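Local coordinates for protein sphingomyelinase-c (Listeria ivanovii, PDB 1ZWX) that belongs to the DNase I-like endonuclease/exonuclease/phosphatase family and folds as two mixed beta sheets packed together and flanked by helices, at residues Pro77-Ser82 and Gln116-Arg121; Ser107-Val112 and Val136-Asn141; Ile148-Gln153 and Gly194-Asn199. All coordinates share one frame; numbering follows the deposited sequence.

Contact 1: Pro77-Ser82 and Gln116-Arg121; sequences PVIGRS and QHIFQR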
ATOM      1  N   PRO A  77      -2.874  13.412   3.346  1.00 21.82           N
ATOM      2  CA  PRO A  77      -1.411  13.607   3.350  1.00 21.92           C
ATOM      3  C   PRO A  77      -0.721  12.219   3.365  1.00 22.92           C
ATOM      4  O   PRO A  77      -1.395  11.187   3.551  1.00 22.29           O
ATOM      5  CB  PRO A  77      -1.150  14.327   4.662  1.00 21.35           C
ATOM      6  CG  PRO A  77      -2.443  14.814   5.140  1.00 22.96           C
ATOM      7  CD  PRO A  77      -3.509  13.930   4.562  1.00 21.07           C
ATOM      8  N   VAL A  78       0.596  12.189   3.200  1.00 23.48           N
ATOM      9  CA  VAL A  78       1.352  10.953   3.502  1.00 22.87           C
ATOM     10  C   VAL A  78       1.421  10.884   5.031  1.00 22.40           C
ATOM     11  O   VAL A  78       1.708  11.889   5.714  1.00 23.06           O
ATOM     12  CB  VAL A  78       2.767  10.936   2.845  1.00 23.62           C
ATOM     13  CG1 VAL A  78       3.568   9.721   3.333  1.00 21.46           C
ATOM     14  CG2 VAL A  78       2.662  10.930   1.309  1.00 23.20           C
ATOM     15  N   ILE A  79       1.119   9.701   5.589  1.00 21.94           N
ATOM     16  CA  ILE A  79       1.126   9.547   7.052  1.00 20.87           C
ATOM     17  C   ILE A  79       2.513   9.825   7.633  1.00 21.94           C
ATOM     18  O   ILE A  79       3.500   9.593   6.960  1.00 22.41           O
ATOM     19  CB  ILE A  79       0.672   8.128   7.483  1.00 21.33           C
ATOM     20  CG1 ILE A  79       1.647   7.037   6.965  1.00 19.35           C
ATOM     21  CG2 ILE A  79      -0.772   7.857   7.050  1.00 19.29           C
ATOM     22  CD1 ILE A  79       1.478   5.648   7.693  1.00 19.83           C
ATOM     23  N   GLY A  80       2.580  10.283   8.879  1.00 23.86           N
ATOM     24  CA  GLY A  80       3.835  10.346   9.623  1.00 26.40           C
ATOM     25  C   GLY A  80       4.713  11.543   9.310  1.00 29.76           C
ATOM     26  O   GLY A  80       5.887  11.562   9.681  1.00 30.82           O
ATOM     27  N   ARG A  81       4.146  12.537   8.624  1.00 31.02           N
ATOM     28  CA  ARG A  81       4.843  13.798   8.366  1.00 32.53           C
ATOM     29  C   ARG A  81       4.583  14.798   9.497  1.00 33.75           C
ATOM     30  O   ARG A  81       5.519  15.424  10.022  1.00 34.26           O
ATOM     31  CB  ARG A  81       4.406  14.391   7.038  1.00 32.86           C
ATOM     32  CG  ARG A  81       4.651  13.505   5.840  1.00 32.92           C
ATOM     33  CD  ARG A  81       4.303  14.214   4.544  1.00 36.65           C
ATOM     34  NE  ARG A  81       5.255  15.282   4.198  1.00 38.61           N
ATOM     35  CZ  ARG A  81       6.452  15.072   3.642  1.00 41.18           C
ATOM     36  N   SER A  82       3.312  14.952   9.862  1.00 33.76           N
ATOM     37  CA  SER A  82       2.888  15.857  10.915  1.00 34.24           C
ATOM     38  C   SER A  82       1.392  15.687  11.159  1.00 34.44           C
ATOM     39  O   SER A  82       0.755  14.810  10.571  1.00 33.66           O
ATOM     40  CB  SER A  82       3.157  17.299  10.510  1.00 35.03           C
ATOM     41  OG  SER A  82       2.297  17.642   9.444  1.00 35.20           O
ATOM     42  N   GLN A 116      -4.853   9.264  10.897  1.00 22.92           N
ATOM     43  CA  GLN A 116      -3.645   8.472  10.732  1.00 22.88           C
ATOM     44  C   GLN A 116      -3.270   7.852  12.069  1.00 22.85           C
ATOM     45  O   GLN A 116      -3.507   8.423  13.143  1.00 24.14           O
ATOM     46  CB  GLN A 116      -2.480   9.328  10.177  1.00 21.23           C
ATOM     47  CG  GLN A 116      -2.006  10.390  11.148  1.00 22.26           C
ATOM     48  CD  GLN A 116      -0.723  11.070  10.682  1.00 22.28           C
ATOM     49  OE1 GLN A 116      -0.004  10.516   9.872  1.00 22.67           O
ATOM     50  NE2 GLN A 116      -0.447  12.273  11.199  1.00 22.03           N
ATOM     51  N   HIS A 117      -2.636   6.692  11.979  1.00 23.69           N
ATOM     52  CA  HIS A 117      -2.222   5.975  13.161  1.00 23.81           C
ATOM     53  C   HIS A 117      -0.843   5.425  12.907  1.00 22.42           C
ATOM     54  O   HIS A 117      -0.648   4.606  12.005  1.00 23.34           O
ATOM     55  CB  HIS A 117      -3.178   4.817  13.476  1.00 23.88           C
ATOM     56  CG  HIS A 117      -2.802   4.075  14.723  1.00 28.18           C
ATOM     57  ND1 HIS A 117      -3.518   4.173  15.897  1.00 29.31           N
ATOM     58  CD2 HIS A 117      -1.755   3.252  14.988  1.00 31.02           C
ATOM     59  CE1 HIS A 117      -2.945   3.421  16.822  1.00 33.72           C
ATOM     60  NE2 HIS A 117      -1.860   2.871  16.302  1.00 31.05           N
ATOM     61  N   ILE A 118       0.106   5.890  13.697  1.00 22.45           N
ATOM     62  CA  ILE A 118       1.501   5.524  13.530  1.00 21.50           C
ATOM     63  C   ILE A 118       1.782   4.322  14.437  1.00 21.45           C
ATOM     64  O   ILE A 118       1.497   4.372  15.634  1.00 21.61           O
ATOM     65  CB  ILE A 118       2.430   6.711  13.912  1.00 22.98           C
ATOM     66  CG1 ILE A 118       2.065   7.986  13.093  1.00 21.49           C
ATOM     67  CG2 ILE A 118       3.899   6.352  13.723  1.00 22.24           C
ATOM     68  CD1 ILE A 118       1.925   7.718  11.578  1.00 22.38           C
ATOM     69  N   PHE A 119       2.360   3.269  13.866  1.00 21.32           N
ATOM     70  CA  PHE A 119       2.619   2.032  14.626  1.00 22.30           C
ATOM     71  C   PHE A 119       3.532   2.281  15.819  1.00 24.25           C
ATOM     72  O   PHE A 119       4.446   3.099  15.755  1.00 23.77           O
ATOM     73  CB  PHE A 119       3.231   0.975  13.741  1.00 21.47           C
ATOM     74  CG  PHE A 119       2.303   0.440  12.684  1.00 21.44           C
ATOM     75  CD1 PHE A 119       0.950   0.137  12.973  1.00 20.79           C
ATOM     76  CD2 PHE A 119       2.765   0.245  11.411  1.00 18.83           C
ATOM     77  CE1 PHE A 119       0.120  -0.352  11.969  1.00 21.81           C
ATOM     78  CE2 PHE A 119       1.953  -0.254  10.430  1.00 23.56           C
ATOM     79  CZ  PHE A 119       0.614  -0.561  10.723  1.00 20.82           C
ATOM     80  N   GLN A 120       3.294   1.538  16.897  1.00 25.77           N
ATOM     81  CA  GLN A 120       4.007   1.736  18.138  1.00 28.42           C
ATOM     82  C   GLN A 120       5.167   0.783  18.280  1.00 28.81           C
ATOM     83  O   GLN A 120       5.955   0.903  19.230  1.00 29.88           O
ATOM     84  CB  GLN A 120       3.044   1.552  19.326  1.00 30.70           C
ATOM     85  CG  GLN A 120       2.001   2.693  19.482  1.00 34.18           C
ATOM     86  CD  GLN A 120       2.528   3.904  20.242  1.00 42.39           C
ATOM     87  OE1 GLN A 120       3.738   4.077  20.417  1.00 46.69           O
ATOM     88  NE2 GLN A 120       1.610   4.752  20.711  1.00 45.50           N
ATOM     89  N   ARG A 121       5.263  -0.197  17.385  1.00 28.25           N
ATOM     90  CA  ARG A 121       6.405  -1.106  17.422  1.00 27.56           C
ATOM     91  C   ARG A 121       7.068  -1.055  16.062  1.00 27.32           C
ATOM     92  O   ARG A 121       6.396  -0.829  15.045  1.00 27.09           O
ATOM     93  CB  ARG A 121       6.005  -2.557  17.790  1.00 27.52           C
ATOM     94  CG  ARG A 121       5.441  -2.693  19.237  1.00 29.25           C
ATOM     95  CD  ARG A 121       6.536  -2.413  20.291  1.00 33.81           C
TER

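Contact 2: Ser107-Val112 and Val136-Asn141; sequences SQWPIV and VKIMKN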
ATOM      1  N   SER A 107      -8.900   9.499  -3.572  1.00 23.32           N
ATOM      2  CA  SER A 107     -10.241   9.064  -3.970  1.00 23.74           C
ATOM      3  C   SER A 107     -10.867  10.035  -4.997  1.00 24.47           C
ATOM      4  O   SER A 107     -10.668  11.247  -4.921  1.00 23.77           O
ATOM      5  CB  SER A 107     -11.135   9.019  -2.724  1.00 23.61           C
ATOM      6  OG  SER A 107     -12.425   8.536  -3.066  1.00 25.90           O
ATOM      7  N   GLN A 108     -11.617   9.495  -5.945  1.00 25.92           N
ATOM      8  CA  GLN A 108     -12.497  10.373  -6.729  1.00 27.06           C
ATOM      9  C   GLN A 108     -13.718  10.856  -5.952  1.00 27.07           C
ATOM     10  O   GLN A 108     -14.423  11.755  -6.442  1.00 26.79           O
ATOM     11  CB  GLN A 108     -12.907   9.741  -8.047  1.00 28.60           C
ATOM     12  CG  GLN A 108     -13.671   8.494  -7.953  1.00 31.66           C
ATOM     13  CD  GLN A 108     -14.261   8.097  -9.289  1.00 36.61           C
ATOM     14  OE1 GLN A 108     -13.945   7.033  -9.820  1.00 39.85           O
ATOM     15  NE2 GLN A 108     -15.137   8.956  -9.846  1.00 37.24           N
ATOM     16  N   TRP A 109     -13.940  10.285  -4.753  1.00 25.60           N
ATOM     17  CA  TRP A 109     -15.110  10.588  -3.892  1.00 25.42           C
ATOM     18  C   TRP A 109     -14.756  11.395  -2.678  1.00 24.84           C
ATOM     19  O   TRP A 109     -13.651  11.283  -2.137  1.00 26.43           O
ATOM     20  CB  TRP A 109     -15.848   9.286  -3.484  1.00 25.43           C
ATOM     21  CG  TRP A 109     -16.130   8.466  -4.661  1.00 25.03           C
ATOM     22  CD1 TRP A 109     -15.452   7.347  -5.063  1.00 25.12           C
ATOM     23  CD2 TRP A 109     -17.124   8.714  -5.661  1.00 26.58           C
ATOM     24  NE1 TRP A 109     -15.951   6.894  -6.245  1.00 25.68           N
ATOM     25  CE2 TRP A 109     -16.982   7.713  -6.639  1.00 24.67           C
ATOM     26  CE3 TRP A 109     -18.121   9.704  -5.827  1.00 26.87           C
ATOM     27  CZ2 TRP A 109     -17.807   7.635  -7.760  1.00 25.21           C
ATOM     28  CZ3 TRP A 109     -18.943   9.632  -6.947  1.00 25.97           C
ATOM     29  CH2 TRP A 109     -18.790   8.609  -7.896  1.00 24.75           C
ATOM     30  N   PRO A 110     -15.682  12.234  -2.222  1.00 24.80           N
ATOM     31  CA  PRO A 110     -15.364  13.038  -1.086  1.00 24.49           C
ATOM     32  C   PRO A 110     -15.017  12.208   0.170  1.00 25.24           C
ATOM     33  O   PRO A 110     -15.671  11.193   0.462  1.00 24.35           O
ATOM     34  CB  PRO A 110     -16.630  13.859  -0.859  1.00 24.69           C
ATOM     35  CG  PRO A 110     -17.683  13.173  -1.587  1.00 25.45           C
ATOM     36  CD  PRO A 110     -17.049  12.507  -2.743  1.00 24.75           C
ATOM     37  N   ILE A 111     -14.003  12.681   0.879  1.00 24.74           N
ATOM     38  CA  ILE A 111     -13.548  12.094   2.130  1.00 25.68           C
ATOM     39  C   ILE A 111     -14.194  12.857   3.297  1.00 25.49           C
ATOM     40  O   ILE A 111     -13.874  14.004   3.536  1.00 27.20           O
ATOM     41  CB  ILE A 111     -11.987  12.135   2.229  1.00 25.10           C
ATOM     42  CG1 ILE A 111     -11.345  11.297   1.124  1.00 25.84           C
ATOM     43  CG2 ILE A 111     -11.502  11.721   3.648  1.00 25.37           C
ATOM     44  CD1 ILE A 111      -9.776  11.474   1.004  1.00 25.46           C
ATOM     45  N   VAL A 112     -15.112  12.222   4.034  1.00 25.95           N
ATOM     46  CA  VAL A 112     -15.767  12.911   5.193  1.00 25.29           C
ATOM     47  C   VAL A 112     -15.040  12.734   6.514  1.00 26.49           C
ATOM     48  O   VAL A 112     -15.300  13.446   7.507  1.00 26.25           O
ATOM     49  CB  VAL A 112     -17.245  12.471   5.326  1.00 26.28           C
ATOM     50  CG1 VAL A 112     -18.017  12.866   4.046  1.00 25.76           C
ATOM     51  CG2 VAL A 112     -17.344  10.934   5.540  1.00 25.59           C
ATOM     52  N   VAL A 136      -9.690   6.344   5.884  1.00 20.77           N
ATOM     53  CA  VAL A 136     -10.663   7.288   5.326  1.00 22.03           C
ATOM     54  C   VAL A 136     -12.085   6.718   5.357  1.00 21.73           C
ATOM     55  O   VAL A 136     -12.281   5.520   5.173  1.00 22.71           O
ATOM     56  CB  VAL A 136     -10.300   7.760   3.875  1.00 21.52           C
ATOM     57  CG1 VAL A 136      -8.933   8.412   3.831  1.00 22.40           C
ATOM     58  CG2 VAL A 136     -10.397   6.655   2.837  1.00 23.40           C
ATOM     59  N   LYS A 137     -13.060   7.601   5.556  1.00 22.38           N
ATOM     60  CA  LYS A 137     -14.458   7.309   5.216  1.00 22.54           C
ATOM     61  C   LYS A 137     -14.836   8.177   3.979  1.00 22.08           C
ATOM     62  O   LYS A 137     -14.688   9.359   4.029  1.00 21.79           O
ATOM     63  CB  LYS A 137     -15.384   7.626   6.388  1.00 22.64           C
ATOM     64  CG  LYS A 137     -16.896   7.261   6.055  1.00 23.12           C
ATOM     65  CD  LYS A 137     -17.850   7.773   7.152  1.00 23.60           C
ATOM     66  CE  LYS A 137     -19.334   7.308   6.923  1.00 25.31           C
ATOM     67  NZ  LYS A 137     -20.167   7.898   8.047  1.00 26.42           N
ATOM     68  N   ILE A 138     -15.202   7.551   2.867  1.00 22.72           N
ATOM     69  CA  ILE A 138     -15.623   8.280   1.678  1.00 24.11           C
ATOM     70  C   ILE A 138     -17.130   8.071   1.502  1.00 24.63           C
ATOM     71  O   ILE A 138     -17.686   7.070   1.974  1.00 23.76           O
ATOM     72  CB  ILE A 138     -14.886   7.834   0.362  1.00 23.80           C
ATOM     73  CG1 ILE A 138     -15.155   6.384   0.012  1.00 25.87           C
ATOM     74  CG2 ILE A 138     -13.322   8.058   0.454  1.00 26.55           C
ATOM     75  CD1 ILE A 138     -15.562   6.192  -1.437  1.00 27.48           C
ATOM     76  N   MET A 139     -17.758   8.991   0.773  1.00 24.66           N
ATOM     77  CA  MET A 139     -19.154   8.828   0.337  1.00 23.45           C
ATOM     78  C   MET A 139     -19.203   8.746  -1.166  1.00 23.81           C
ATOM     79  O   MET A 139     -18.720   9.669  -1.877  1.00 22.79           O
ATOM     80  CB  MET A 139     -19.986  10.003   0.847  1.00 24.04           C
ATOM     81  CG  MET A 139     -20.116  10.075   2.360  1.00 26.10           C
ATOM     82  SD  MET A 139     -21.096   8.646   2.981  1.00 31.83           S
ATOM     83  CE  MET A 139     -22.672   8.941   2.176  1.00 31.63           C
ATOM     84  N   LYS A 140     -19.767   7.647  -1.655  1.00 22.41           N
ATOM     85  CA  LYS A 140     -20.003   7.456  -3.064  1.00 23.93           C
ATOM     86  C   LYS A 140     -21.535   7.364  -3.287  1.00 24.55           C
ATOM     87  O   LYS A 140     -22.161   6.372  -2.917  1.00 23.76           O
ATOM     88  CB  LYS A 140     -19.319   6.194  -3.576  1.00 23.02           C
ATOM     89  CG  LYS A 140     -19.459   5.959  -5.086  1.00 24.70           C
ATOM     90  CD  LYS A 140     -18.888   4.613  -5.505  1.00 24.50           C
ATOM     91  CE  LYS A 140     -19.103   4.322  -6.990  1.00 26.38           C
ATOM     92  NZ  LYS A 140     -18.494   3.081  -7.530  1.00 24.77           N
ATOM     93  N   ASN A 141     -22.107   8.408  -3.882  1.00 24.78           N
ATOM     94  CA  ASN A 141     -23.521   8.393  -4.290  1.00 25.15           C
ATOM     95  C   ASN A 141     -24.445   7.972  -3.140  1.00 24.87           C
ATOM     96  O   ASN A 141     -25.298   7.099  -3.324  1.00 26.27           O
ATOM     97  CB  ASN A 141     -23.703   7.503  -5.520  1.00 24.90           C
ATOM     98  CG  ASN A 141     -22.868   7.977  -6.727  1.00 28.55           C
ATOM     99  OD1 ASN A 141     -22.618   9.170  -6.886  1.00 31.54           O
ATOM    100  ND2 ASN A 141     -22.407   7.031  -7.552  1.00 28.57           N
TER

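Contact 3: Ile148-Gln153 and Gly194-Asn199; sequences IGTHTQ and GDLNVN. Unlike the reference sequence in segment 148-153: Gln153 (reference Pro).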
ATOM      1  N   ILE A 148      -8.798   1.370   4.883  1.00 21.09           N
ATOM      2  CA  ILE A 148      -7.561   1.462   5.654  1.00 20.52           C
ATOM      3  C   ILE A 148      -6.435   1.053   4.710  1.00 19.51           C
ATOM      4  O   ILE A 148      -6.468  -0.046   4.117  1.00 19.22           O
ATOM      5  CB  ILE A 148      -7.632   0.596   6.932  1.00 20.96           C
ATOM      6  CG1 ILE A 148      -8.613   1.268   7.904  1.00 21.24           C
ATOM      7  CG2 ILE A 148      -6.200   0.381   7.543  1.00 19.66           C
ATOM      8  CD1 ILE A 148      -8.930   0.470   9.154  1.00 24.89           C
ATOM      9  N   GLY A 149      -5.480   1.973   4.531  1.00 19.11           N
ATOM     10  CA  GLY A 149      -4.297   1.752   3.682  1.00 17.48           C
ATOM     11  C   GLY A 149      -3.098   1.657   4.631  1.00 17.14           C
ATOM     12  O   GLY A 149      -2.991   2.420   5.587  1.00 18.19           O
ATOM     13  N   THR A 150      -2.209   0.712   4.380  1.00 17.64           N
ATOM     14  CA  THR A 150      -1.115   0.441   5.360  1.00 16.96           C
ATOM     15  C   THR A 150       0.083  -0.143   4.666  1.00 17.38           C
ATOM     16  O   THR A 150       0.004  -0.615   3.516  1.00 15.33           O
ATOM     17  CB  THR A 150      -1.590  -0.514   6.554  1.00 17.75           C
ATOM     18  OG1 THR A 150      -0.636  -0.443   7.630  1.00 19.69           O
ATOM     19  CG2 THR A 150      -1.738  -1.944   6.109  1.00 16.89           C
ATOM     20  N   HIS A 151       1.202  -0.139   5.385  1.00 18.35           N
ATOM     21  CA  HIS A 151       2.431  -0.757   4.916  1.00 19.00           C
ATOM     22  C   HIS A 151       3.136  -1.160   6.214  1.00 18.87           C
ATOM     23  O   HIS A 151       3.562  -0.313   6.994  1.00 19.44           O
ATOM     24  CB  HIS A 151       3.287   0.239   4.097  1.00 19.81           C
ATOM     25  CG  HIS A 151       4.629  -0.312   3.668  1.00 18.86           C
ATOM     26  ND1 HIS A 151       5.667   0.499   3.243  1.00 22.28           N
ATOM     27  CD2 HIS A 151       5.096  -1.579   3.609  1.00 21.04           C
ATOM     28  CE1 HIS A 151       6.708  -0.256   2.917  1.00 21.81           C
ATOM     29  NE2 HIS A 151       6.389  -1.521   3.129  1.00 20.80           N
ATOM     30  N   THR A 152       3.206  -2.470   6.444  1.00 19.92           N
ATOM     31  CA  THR A 152       3.694  -3.010   7.728  1.00 19.62           C
ATOM     32  C   THR A 152       5.214  -3.334   7.672  1.00 19.38           C
ATOM     33  O   THR A 152       5.847  -3.266   6.629  1.00 19.66           O
ATOM     34  CB  THR A 152       2.910  -4.295   8.138  1.00 17.87           C
ATOM     35  OG1 THR A 152       3.002  -5.230   7.074  1.00 19.88           O
ATOM     36  CG2 THR A 152       1.419  -3.982   8.393  1.00 20.40           C
ATOM     37  N   GLN A 153       5.754  -3.647   8.843  1.00 19.73           N
ATOM     38  CA  GLN A 153       7.146  -4.075   9.031  1.00 19.99           C
ATOM     39  C   GLN A 153       7.630  -5.096   8.008  1.00 20.30           C
ATOM     40  O   GLN A 153       6.986  -6.130   7.801  1.00 19.85           O
ATOM     41  CB  GLN A 153       7.253  -4.675  10.456  1.00 19.30           C
ATOM     42  CG  GLN A 153       8.666  -5.259  10.762  1.00 20.92           C
ATOM     43  CD  GLN A 153       9.710  -4.165  11.004  1.00 18.30           C
ATOM     44  OE1 GLN A 153       9.457  -3.181  11.712  1.00 20.65           O
ATOM     45  NE2 GLN A 153      10.894  -4.347  10.431  1.00 19.18           N
ATOM     46  N   GLY A 194      -2.849  -2.797   1.149  1.00 19.18           N
ATOM     47  CA  GLY A 194      -1.472  -2.303   1.087  1.00 19.21           C
ATOM     48  C   GLY A 194      -0.490  -3.453   1.119  1.00 19.98           C
ATOM     49  O   GLY A 194      -0.848  -4.601   0.863  1.00 19.55           O
ATOM     50  N   ASP A 195       0.760  -3.120   1.430  1.00 19.54           N
ATOM     51  CA  ASP A 195       1.847  -4.103   1.476  1.00 19.39           C
ATOM     52  C   ASP A 195       1.884  -4.607   2.912  1.00 19.61           C
ATOM     53  O   ASP A 195       2.357  -3.915   3.853  1.00 18.93           O
ATOM     54  CB  ASP A 195       3.168  -3.422   1.073  1.00 19.45           C
ATOM     55  CG  ASP A 195       4.384  -4.347   1.185  1.00 19.42           C
ATOM     56  OD1 ASP A 195       4.251  -5.518   1.596  1.00 19.67           O
ATOM     57  OD2 ASP A 195       5.460  -3.890   0.786  1.00 19.07           O
ATOM     58  N   LEU A 196       1.288  -5.784   3.104  1.00 19.96           N
ATOM     59  CA  LEU A 196       1.198  -6.387   4.432  1.00 20.48           C
ATOM     60  C   LEU A 196       2.470  -7.168   4.823  1.00 20.90           C
ATOM     61  O   LEU A 196       2.600  -7.571   6.002  1.00 22.02           O
ATOM     62  CB  LEU A 196      -0.055  -7.286   4.560  1.00 20.66           C
ATOM     63  CG  LEU A 196      -1.346  -6.546   4.999  1.00 22.71           C
ATOM     64  CD1 LEU A 196      -1.247  -6.034   6.425  1.00 24.74           C
ATOM     65  CD2 LEU A 196      -1.658  -5.359   4.128  1.00 26.79           C
ATOM     66  N   ASN A 197       3.362  -7.386   3.853  1.00 20.95           N
ATOM     67  CA  ASN A 197       4.692  -7.997   4.117  1.00 21.03           C
ATOM     68  C   ASN A 197       4.563  -9.434   4.704  1.00 22.43           C
ATOM     69  O   ASN A 197       5.434  -9.931   5.412  1.00 23.41           O
ATOM     70  CB  ASN A 197       5.543  -7.074   4.986  1.00 19.94           C
ATOM     71  CG  ASN A 197       6.540  -6.260   4.170  1.00 18.29           C
ATOM     72  OD1 ASN A 197       7.207  -6.800   3.273  1.00 21.24           O
ATOM     73  ND2 ASN A 197       6.645  -4.979   4.458  1.00 18.56           N
ATOM     74  N   VAL A 198       3.442 -10.073   4.393  1.00 23.10           N
ATOM     75  CA  VAL A 198       3.173 -11.459   4.776  1.00 22.89           C
ATOM     76  C   VAL A 198       2.974 -12.230   3.481  1.00 24.21           C
ATOM     77  O   VAL A 198       2.070 -11.923   2.690  1.00 23.56           O
ATOM     78  CB  VAL A 198       1.953 -11.560   5.697  1.00 22.70           C
ATOM     79  CG1 VAL A 198       1.577 -13.063   6.001  1.00 21.18           C
ATOM     80  CG2 VAL A 198       2.173 -10.780   6.967  1.00 22.14           C
ATOM     81  N   ASN A 199       3.850 -13.211   3.243  1.00 25.19           N
ATOM     82  CA  ASN A 199       3.821 -14.001   2.039  1.00 26.97           C
ATOM     83  C   ASN A 199       2.635 -14.988   2.054  1.00 27.38           C
ATOM     84  O   ASN A 199       2.380 -15.672   3.064  1.00 26.32           O
ATOM     85  CB  ASN A 199       5.188 -14.718   1.870  1.00 28.70           C
ATOM     86  CG  ASN A 199       5.351 -15.382   0.518  1.00 30.51           C
ATOM     87  OD1 ASN A 199       4.763 -14.977  -0.487  1.00 31.70           O
ATOM     88  ND2 ASN A 199       6.168 -16.429   0.489  1.00 36.06           N
TER
HETATM   89  O   HOH W   1       8.614  -3.297   2.915  1.00 25.65           O

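Contact 1: Pro77-Ser82 and Gln116-Arg121
The side-chain oxygen OE1 of Gln116 accepts the backbone N-H of Gly80 at 2.8 Å from Gly80 N, a nearly straight bond (157° at the hydrogen) that lies in the plane of the side-chain carbonyl. The other end of the same amide donates: Gln116 NE2 reaches Ser82 O at 2.9 Å, coming in about 40° above the plane of that carbonyl rather than onto a lone pair. NE2 is also bonded to Thr89 OG1, so three polar partners fix the rotation of the amide and settle which end is oxygen. Glutamine suits the place because one flat group can both accept from and donate to the backbone of the loop. Its CG lies between the backbone N and the carbonyl carbon (chi1 67°), and from there the chain runs out extended, long enough to bring the amide up to the loop.

That loop holds a type II beta turn from Val78 to Arg81, with Gly80 third in it, at a positive phi that a residue without a side chain adopts readily. The N-H given to Gln116 belongs to the turn's central peptide, while Gly80 O is taken by Asn130. The contact thus anchors a loop leaving strand 74-75, in one sheet of the sandwich, to strand 111-118 in the other.

Ile79 and Ile118 pack beside the amide. OE1 of Gln116 also lies 3.2 Å from Ile79 CA, and Ile79 CG2 rests 3.9 Å from Gln116 CB. Ile118 bends its CD1 inward until it is 3.8 Å from Gly80 N and 4.3 Å from Ile79 CB.

Contact 2: Ser107-Val112 and Val136-Asn141
Lys140 lays its methylene chain across the indole of Trp109, a CH-pi contact with CG 3.5 Å from the centroid of the six-membered ring and 17° off its normal. With CG anti to the backbone N (chi1 -177°) and the rest extended, the lysine passes over the ring, CE coming 3.6 Å from Trp109 CZ2. Gln108 CG covers the opposite face near its rim, and the indole is held between the two aliphatic chains. Ile138 CD1 packs 3.7 Å from Trp109 CB.

The tryptophan stands where the chain leaves strand 104-107 of one sheet and enters strand 111-118 of the other. Ser107 shapes the corner with an ST turn, its OG accepting from Trp109 N at 2.9 Å. Beyond it, Ile111 and Ile138 form an antiparallel, non-hydrogen-bonded pair, flanked by Met139 N to Pro110 O at 3.0 Å and Val112 N to Lys137 O at 2.9 Å. Pro110 lacks an N-H but still accepts through its carbonyl. The isoleucines suit a beta pair: Ile111 CG1 meets Ile138 CG2 at 3.9 Å, and Ser107 OG lies 3.7 Å from the same Ile138 CG2. Val112 spreads its two methyls over Lys137 and Met139.

The polar ends of Trp109 and Lys140 converge on Asp48, whose OD1 accepts from Trp109 NE1 and forms a salt bridge with Lys140 NZ. One carboxylate oxygen therefore ties both side chains, fixing the lysine over the ring, and its charge probably strengthens the pull on the indole N-H while that of the ammonium group offsets it.

Contact 3: Ile148-Gln153 and Gly194-Asn199
Asn197 ND2 donates to Thr152 O at 2.9 Å, with the acceptor near the plane of the asparagine amide but the donor well above that of the backbone carbonyl. A neighbouring bond, Thr152 N to Asp195 O at 3.1 Å, is straighter, 162° at the hydrogen. The pairing is parallel: His151 stands beside Asp195 and Thr150 beside Gly194, where Asp195 N makes a weak bond to Thr150 O. A water links the side chains, lying in the plane of the His151 ring 2.9 Å from NE2 and accepting from Asn197 ND2.

His151 and Asp195, each with its CG anti to the backbone N, run side by side with ring and carboxylate planes 17° apart. His151 NE2 and Asp195 OD2 are 3.5 Å apart at a poor angle, and are not bonded; OD2 is instead held by Asn17. The Gly-Asp-Leu-Asn run is a signature of the DNase I-like fold, at the end of a strand where this family keeps its active site. A phosphate ion bound about 4 Å from the Asn197 side chain is consistent with such a pocket.

Glycine suits position 194, since its CA comes 3.3 Å from Thr150 O in a CH...O contact and leaves no room for a CB. On the far side of the backbone, the methyl groups take over. The Thr150 and Leu196 side chains cross at about a right angle, Thr150 CG2 lying 3.9 Å from Leu196 CD2, while Thr152 CG2 meets Leu196 CD1. Leucine fills this place with its two branches, reaching on to Met172 of helix 161-182 and to Met208 and Leu212 of helix 203-212.

Following the chain, contact 1 opens in the loop after strand 74-75 and closes at the end of strand 111-118. Contact 2 opens at Ser107, before contact 1 has closed, and ends on strand 132-140, so these two loops cross. Both use strand 111-118, at ends whose contact centres are about 21 Å apart. Contact 3 follows in series, its closing segment lying just past the end of a beta-alpha-beta crossover from strand 143-151 through helix 161-182 to the parallel neighbour 189-193. Contacts 1 and 2 tie the two sheets together where the chain passes between them. Phe119 of contact 1 packs on contact 3, its CZ 3.3 Å from Thr150 OG1.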